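PDB 3OOO: proline dipeptidase from Streptococcus agalactiae, which probably hydrolyses dipeptides ending in proline as a manganese-dependent M24B peptidase, of which this chain is the N-terminal domain. Local coordinates for residues A[59-62]-A[63-66]; A[78-82]-A[83-87]. One frame throughout, in Å; residues are numbered along the deposited sequence. Where two conformers were deposited one is given.

Both contacts are local, each at the start of a helix in the creatinase/prolidase N-terminal domain, and they follow one another along the chain. Interaction 1 joins the loop after strand 54-58 to helix 62-68; strand 73-76 then runs beside 54-58 as an outermost strand of the mixed sheet within this chain, and interaction 2 joins the loop after it to helix 82-89. The centres lie about 16 Å apart and the nearest atoms about 6 Å, without touching. The two helix starts pack on opposite faces of the same strand pair, 54-58 and 73-76, at one edge of the sheet. The peptidase family domain is not part of this chain.

Interaction 1: residues A[59-62]-A[63-66]; sequences ALEV and SRAK
R64 grips the carboxylate of E61 side-on with two nitrogens, one to each oxygen: NE of R64 lies 3.0 Å from OE1 of E61, and NH2 of R64 3.1 Å from OE2 of E61, the latter nearly straight at 168°. Both acceptors sit close to the guanidinium plane, yet the donors reach the oxygens from above the carboxylate plane, the two planes being 60° apart. The chains run side by side; R64 leaves with CG opposite its own backbone N (chi1 -172°) and bends at chi3, bringing the guanidinium back to E61. NH2 of R64 also bonds to O of F35, which ties the pair to the neighbouring loop. E61 directly precedes helix 62-68 and R64 lies in its first turn; this helix links the parallel neighbours 54-58 and 73-76, a beta-alpha-beta crossover. Backbone bonds from N of A65 to O of E61 and from N of K66 to O of V62, both 2.9 Å, open the helix, while two waters link O of A59 to N of S63 and O of L60 to N of R64. On the side facing V73, CG1 of V62 lies 3.8 Å from CE of K66, whose extended aliphatic chain runs alongside the valine.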
ATOM      1  N   ALA A  59     -14.803 -15.503  -1.432  1.00  7.37           N
ATOM      2  CA  ALA A  59     -15.575 -16.728  -1.679  1.00  8.02           C
ATOM      3  C   ALA A  59     -16.331 -16.726  -3.000  1.00  8.57           C
ATOM      4  O   ALA A  59     -16.471 -17.767  -3.646  1.00  8.79           O
ATOM      5  CB  ALA A  59     -16.530 -17.000  -0.531  1.00  8.37           C
ATOM      6  N   LEU A  60     -16.809 -15.557  -3.406  1.00  9.13           N
ATOM      7  CA  LEU A  60     -17.556 -15.475  -4.654  1.00  9.71           C
ATOM      8  C   LEU A  60     -16.712 -15.790  -5.883  1.00  9.51           C
ATOM      9  O   LEU A  60     -17.263 -16.150  -6.925  1.00 10.19           O
ATOM     10  CB  LEU A  60     -18.234 -14.115  -4.785  1.00 10.22           C
ATOM     11  CG  LEU A  60     -19.510 -14.053  -3.938  1.00 12.69           C
ATOM     12  CD1 LEU A  60     -20.040 -12.640  -3.879  1.00 15.57           C
ATOM     13  CD2 LEU A  60     -20.577 -15.003  -4.471  1.00 14.91           C
ATOM     14  N   GLU A  61     -15.387 -15.692  -5.738  1.00  9.13           N
ATOM     15  CA  GLU A  61     -14.462 -15.906  -6.855  0.50  9.00           C
ATOM     16  C   GLU A  61     -13.833 -17.298  -6.861  1.00  8.70           C
ATOM     17  O   GLU A  61     -13.097 -17.640  -7.781  1.00  8.69           O
ATOM     18  CB  GLU A  61     -13.349 -14.854  -6.840  0.50  9.10           C
ATOM     19  CG  GLU A  61     -13.816 -13.426  -7.082  0.50 10.07           C
ATOM     20  CD  GLU A  61     -14.226 -13.175  -8.518  0.50 11.51           C
ATOM     21  OE1 GLU A  61     -14.656 -14.134  -9.196  0.50 11.42           O
ATOM     22  OE2 GLU A  61     -14.122 -12.012  -8.964  0.50 11.49           O
ATOM     23  N   VAL A  62     -14.122 -18.098  -5.839  1.00  8.52           N
ATOM     24  CA  VAL A  62     -13.502 -19.423  -5.726  1.00  8.56           C
ATOM     25  C   VAL A  62     -13.768 -20.319  -6.938  1.00  8.85           C
ATOM     26  O   VAL A  62     -12.842 -20.927  -7.466  1.00  8.50           O
ATOM     27  CB  VAL A  62     -13.878 -20.138  -4.396  1.00  8.32           C
ATOM     28  CG1 VAL A  62     -13.425 -21.595  -4.396  1.00  9.48           C
ATOM     29  CG2 VAL A  62     -13.250 -19.421  -3.217  1.00  8.46           C
ATOM     30  N   SER A  63     -15.023 -20.376  -7.385  1.00  9.55           N
ATOM     31  CA  SER A  63     -15.397 -21.218  -8.523  0.50  9.85           C
ATOM     32  C   SER A  63     -14.633 -20.814  -9.779  1.00  9.96           C
ATOM     33  O   SER A  63     -14.022 -21.656 -10.446  1.00  9.94           O
ATOM     34  CB  SER A  63     -16.906 -21.149  -8.778  0.50 10.09           C
ATOM     35  OG  SER A  63     -17.268 -21.972  -9.875  0.50 10.39           O
ATOM     36  N   ARG A  64     -14.654 -19.521 -10.091  1.00 10.17           N
ATOM     37  CA  ARG A  64     -13.937 -19.002 -11.251  1.00 10.06           C
ATOM     38  C   ARG A  64     -12.429 -19.263 -11.156  1.00 10.02           C
ATOM     39  O   ARG A  64     -11.786 -19.625 -12.149  1.00 10.10           O
ATOM     40  CB  ARG A  64     -14.220 -17.509 -11.421  1.00 10.49           C
ATOM     41  CG  ARG A  64     -13.672 -16.931 -12.709  1.00 11.20           C
ATOM     42  CD  ARG A  64     -14.235 -15.545 -12.995  1.00 12.78           C
ATOM     43  NE  ARG A  64     -13.781 -14.516 -12.058  1.00 13.58           N
ATOM     44  CZ  ARG A  64     -12.697 -13.765 -12.234  1.00 13.78           C
ATOM     45  NH1 ARG A  64     -11.928 -13.935 -13.305  1.00 14.31           N
ATOM     46  NH2 ARG A  64     -12.377 -12.841 -11.337  1.00 15.03           N
ATOM     47  N   ALA A  65     -11.869 -19.078  -9.962  1.00  9.86           N
ATOM     48  CA  ALA A  65     -10.446 -19.325  -9.738  1.00  9.96           C
ATOM     49  C   ALA A  65     -10.084 -20.787  -9.993  1.00 10.30           C
ATOM     50  O   ALA A  65      -9.081 -21.074 -10.651  1.00 10.27           O
ATOM     51  CB  ALA A  65     -10.038 -18.897  -8.329  1.00  9.37           C
ATOM     52  N   LYS A  66     -10.920 -21.696  -9.495  1.00 10.99           N
ATOM     53  CA  LYS A  66     -10.703 -23.139  -9.656  1.00 11.70           C
ATOM     54  C   LYS A  66     -10.796 -23.586 -11.113  1.00 12.38           C
ATOM     55  O   LYS A  66     -10.190 -24.590 -11.500  1.00 12.51           O
ATOM     56  CB  LYS A  66     -11.684 -23.929  -8.788  1.00 11.66           C
ATOM     57  CG  LYS A  66     -11.322 -23.934  -7.315  1.00 12.22           C
ATOM     58  CD  LYS A  66     -12.251 -24.811  -6.506  1.00 13.63           C
ATOM     59  CE  LYS A  66     -11.739 -24.942  -5.079  1.00 15.13           C
ATOM     60  NZ  LYS A  66     -12.496 -25.954  -4.298  1.00 17.69           N
TER
HETATM   61  O   HOH W   1     -17.301 -19.353  -5.869  1.00 13.34           O
HETATM   62  O   HOH W   2     -16.684 -17.737  -9.016  1.00 14.23           O

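Interaction 2: residues A[78-82]-A[83-87]; sequences DSENP and WQKIA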
ATOM      1  N   ASP A  78     -17.867 -12.828   3.693  1.00 10.16           N
ATOM      2  CA  ASP A  78     -17.680 -11.518   4.319  1.00 11.01           C
ATOM      3  C   ASP A  78     -17.749 -11.517   5.844  1.00 10.97           C
ATOM      4  O   ASP A  78     -17.211 -10.618   6.492  1.00 11.82           O
ATOM      5  CB  ASP A  78     -18.657 -10.499   3.737  1.00 11.39           C
ATOM      6  CG  ASP A  78     -18.287 -10.078   2.330  1.00 13.33           C
ATOM      7  OD1 ASP A  78     -17.114 -10.264   1.923  1.00 14.72           O
ATOM      8  OD2 ASP A  78     -19.173  -9.539   1.631  1.00 15.50           O
ATOM      9  N   SER A  79     -18.420 -12.517   6.402  1.00 11.00           N
ATOM     10  CA  SER A  79     -18.512 -12.666   7.852  1.00 10.90           C
ATOM     11  C   SER A  79     -17.265 -13.300   8.472  1.00 10.95           C
ATOM     12  O   SER A  79     -17.135 -13.348   9.701  1.00 11.51           O
ATOM     13  CB  SER A  79     -19.751 -13.472   8.228  1.00 10.66           C
ATOM     14  OG  SER A  79     -19.729 -14.757   7.645  1.00 11.48           O
ATOM     15  N   GLU A  80     -16.352 -13.779   7.629  1.00 10.60           N
ATOM     16  CA  GLU A  80     -15.116 -14.398   8.100  1.00 10.26           C
ATOM     17  C   GLU A  80     -13.953 -13.418   8.106  1.00  9.94           C
ATOM     18  O   GLU A  80     -13.833 -12.562   7.225  1.00 10.79           O
ATOM     19  CB  GLU A  80     -14.753 -15.612   7.234  1.00  9.85           C
ATOM     20  CG  GLU A  80     -15.716 -16.776   7.369  1.00 11.23           C
ATOM     21  CD  GLU A  80     -15.389 -17.927   6.445  1.00 13.04           C
ATOM     22  OE1 GLU A  80     -15.190 -17.699   5.236  1.00 11.08           O
ATOM     23  OE2 GLU A  80     -15.353 -19.076   6.926  1.00 16.24           O
ATOM     24  N   ASN A  81     -13.094 -13.553   9.109  1.00  9.55           N
ATOM     25  CA  ASN A  81     -11.847 -12.814   9.180  1.00  9.30           C
ATOM     26  C   ASN A  81     -10.855 -13.468   8.208  1.00  8.69           C
ATOM     27  O   ASN A  81     -10.470 -14.629   8.408  1.00  8.47           O
ATOM     28  CB  ASN A  81     -11.328 -12.858  10.622  1.00  9.95           C
ATOM     29  CG  ASN A  81     -10.019 -12.113  10.815  1.00 11.22           C
ATOM     30  OD1 ASN A  81      -9.109 -12.180   9.994  1.00 11.93           O
ATOM     31  ND2 ASN A  81      -9.912 -11.416  11.937  1.00 14.59           N
ATOM     32  N   PRO A  82     -10.457 -12.744   7.141  1.00  8.07           N
ATOM     33  CA  PRO A  82      -9.601 -13.384   6.134  1.00  7.99           C
ATOM     34  C   PRO A  82      -8.224 -13.755   6.669  1.00  7.80           C
ATOM     35  O   PRO A  82      -7.642 -14.737   6.222  1.00  7.96           O
ATOM     36  CB  PRO A  82      -9.481 -12.320   5.038  1.00  8.08           C
ATOM     37  CG  PRO A  82      -9.717 -11.018   5.748  1.00  7.88           C
ATOM     38  CD  PRO A  82     -10.733 -11.332   6.816  1.00  8.09           C
ATOM     39  N   TRP A  83      -7.715 -12.985   7.626  1.00  8.06           N
ATOM     40  CA  TRP A  83      -6.400 -13.256   8.208  1.00  8.06           C
ATOM     41  C   TRP A  83      -6.410 -14.550   9.013  1.00  8.44           C
ATOM     42  O   TRP A  83      -5.472 -15.348   8.920  1.00  7.70           O
ATOM     43  CB  TRP A  83      -5.916 -12.064   9.037  1.00  8.33           C
ATOM     44  CG  TRP A  83      -6.141 -10.783   8.309  1.00  8.32           C
ATOM     45  CD1 TRP A  83      -7.042  -9.805   8.626  1.00  8.68           C
ATOM     46  CD2 TRP A  83      -5.503 -10.364   7.097  1.00  7.83           C
ATOM     47  NE1 TRP A  83      -6.984  -8.791   7.699  1.00  9.14           N
ATOM     48  CE2 TRP A  83      -6.049  -9.108   6.750  1.00  8.35           C
ATOM     49  CE3 TRP A  83      -4.512 -10.921   6.277  1.00  7.67           C
ATOM     50  CZ2 TRP A  83      -5.644  -8.400   5.618  1.00  8.00           C
ATOM     51  CZ3 TRP A  83      -4.105 -10.214   5.152  1.00  7.81           C
ATOM     52  CH2 TRP A  83      -4.672  -8.963   4.832  1.00  8.36           C
ATOM     53  N   GLN A  84      -7.477 -14.759   9.782  1.00  8.49           N
ATOM     54  CA  GLN A  84      -7.676 -16.010  10.507  0.50  9.00           C
ATOM     55  C   GLN A  84      -7.855 -17.175   9.535  1.00  8.84           C
ATOM     56  O   GLN A  84      -7.353 -18.281   9.768  1.00  8.58           O
ATOM     57  CB  GLN A  84      -8.886 -15.900  11.439  0.50  9.30           C
ATOM     58  CG  GLN A  84      -8.687 -14.950  12.612  0.50 11.32           C
ATOM     59  CD  GLN A  84      -9.956 -14.748  13.418  0.50 12.80           C
ATOM     60  OE1 GLN A  84     -10.081 -13.779  14.166  0.50 15.49           O
ATOM     61  NE2 GLN A  84     -10.908 -15.659  13.264  0.50 13.98           N
ATOM     62  N   LYS A  85      -8.577 -16.919   8.441  1.00  8.45           N
ATOM     63  CA  LYS A  85      -8.808 -17.938   7.419  0.50  8.13           C
ATOM     64  C   LYS A  85      -7.488 -18.393   6.805  1.00  8.30           C
ATOM     65  O   LYS A  85      -7.256 -19.590   6.629  1.00  8.08           O
ATOM     66  CB  LYS A  85      -9.744 -17.408   6.329  0.50  8.27           C
ATOM     67  CG  LYS A  85     -10.309 -18.480   5.419  0.50  8.06           C
ATOM     68  CD  LYS A  85     -11.379 -19.287   6.137  0.50  9.79           C
ATOM     69  CE  LYS A  85     -11.827 -20.462   5.295  0.50 11.25           C
ATOM     70  NZ  LYS A  85     -12.758 -21.332   6.056  0.50 12.57           N
ATOM     71  N   ILE A  86      -6.631 -17.429   6.478  1.00  7.78           N
ATOM     72  CA  ILE A  86      -5.314 -17.729   5.924  1.00  7.90           C
ATOM     73  C   ILE A  86      -4.490 -18.525   6.937  1.00  7.92           C
ATOM     74  O   ILE A  86      -3.888 -19.542   6.591  1.00  8.13           O
ATOM     75  CB  ILE A  86      -4.562 -16.438   5.505  1.00  7.64           C
ATOM     76  CG1 ILE A  86      -5.288 -15.750   4.342  1.00  7.34           C
ATOM     77  CG2 ILE A  86      -3.097 -16.740   5.147  1.00  7.66           C
ATOM     78  CD1 ILE A  86      -4.902 -14.273   4.151  1.00  6.80           C
ATOM     79  N   ALA A  87      -4.488 -18.066   8.187  1.00  8.32           N
ATOM     80  CA  ALA A  87      -3.700 -18.699   9.251  1.00  8.80           C
ATOM     81  C   ALA A  87      -4.113 -20.148   9.526  1.00  9.31           C
ATOM     82  O   ALA A  87      -3.271 -20.982   9.878  1.00  9.96           O
ATOM     83  CB  ALA A  87      -3.780 -17.875  10.531  1.00  9.23           C
TER
HETATM   84  O   HOH W   3     -14.861 -19.872   3.763  1.00 22.18           O
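The backbone passes from an extended N81 into the helix at P82, where N of K85 bonds to O of N81 at 3.0 Å and N of I86 to O of P82 at 2.9 Å. The side chain of N81 turns back to the amides of W83 and Q84: a chi1 of 180° swings its amide toward the helix start, and OD1 of N81 accepts from N of Q84 at 3.1 Å and, weakly, from N of W83. The Q84 donor stands above the plane of the N81 amide and not on a lone pair. N81 is thus the N-cap of helix 82-89, and its amide also stacks on that of Q84, the planes 22° apart, although the two side chains cross at about a right angle. P82, the first helical residue, lays CG over one face of the W83 indole, a CH-pi contact 4.1 Å from CG of P82 to the centroid of the five-membered ring. The indole also packs on L113 and T115 of helix 107-116. OE2 of E80 makes a long salt bridge of 3.5 Å to NZ of K85, whose chain is bent at chi2. OE1 of E80 accepts from N of I77 and from a water, 2.6 Å away, that is also weakly bonded to NZ of K85.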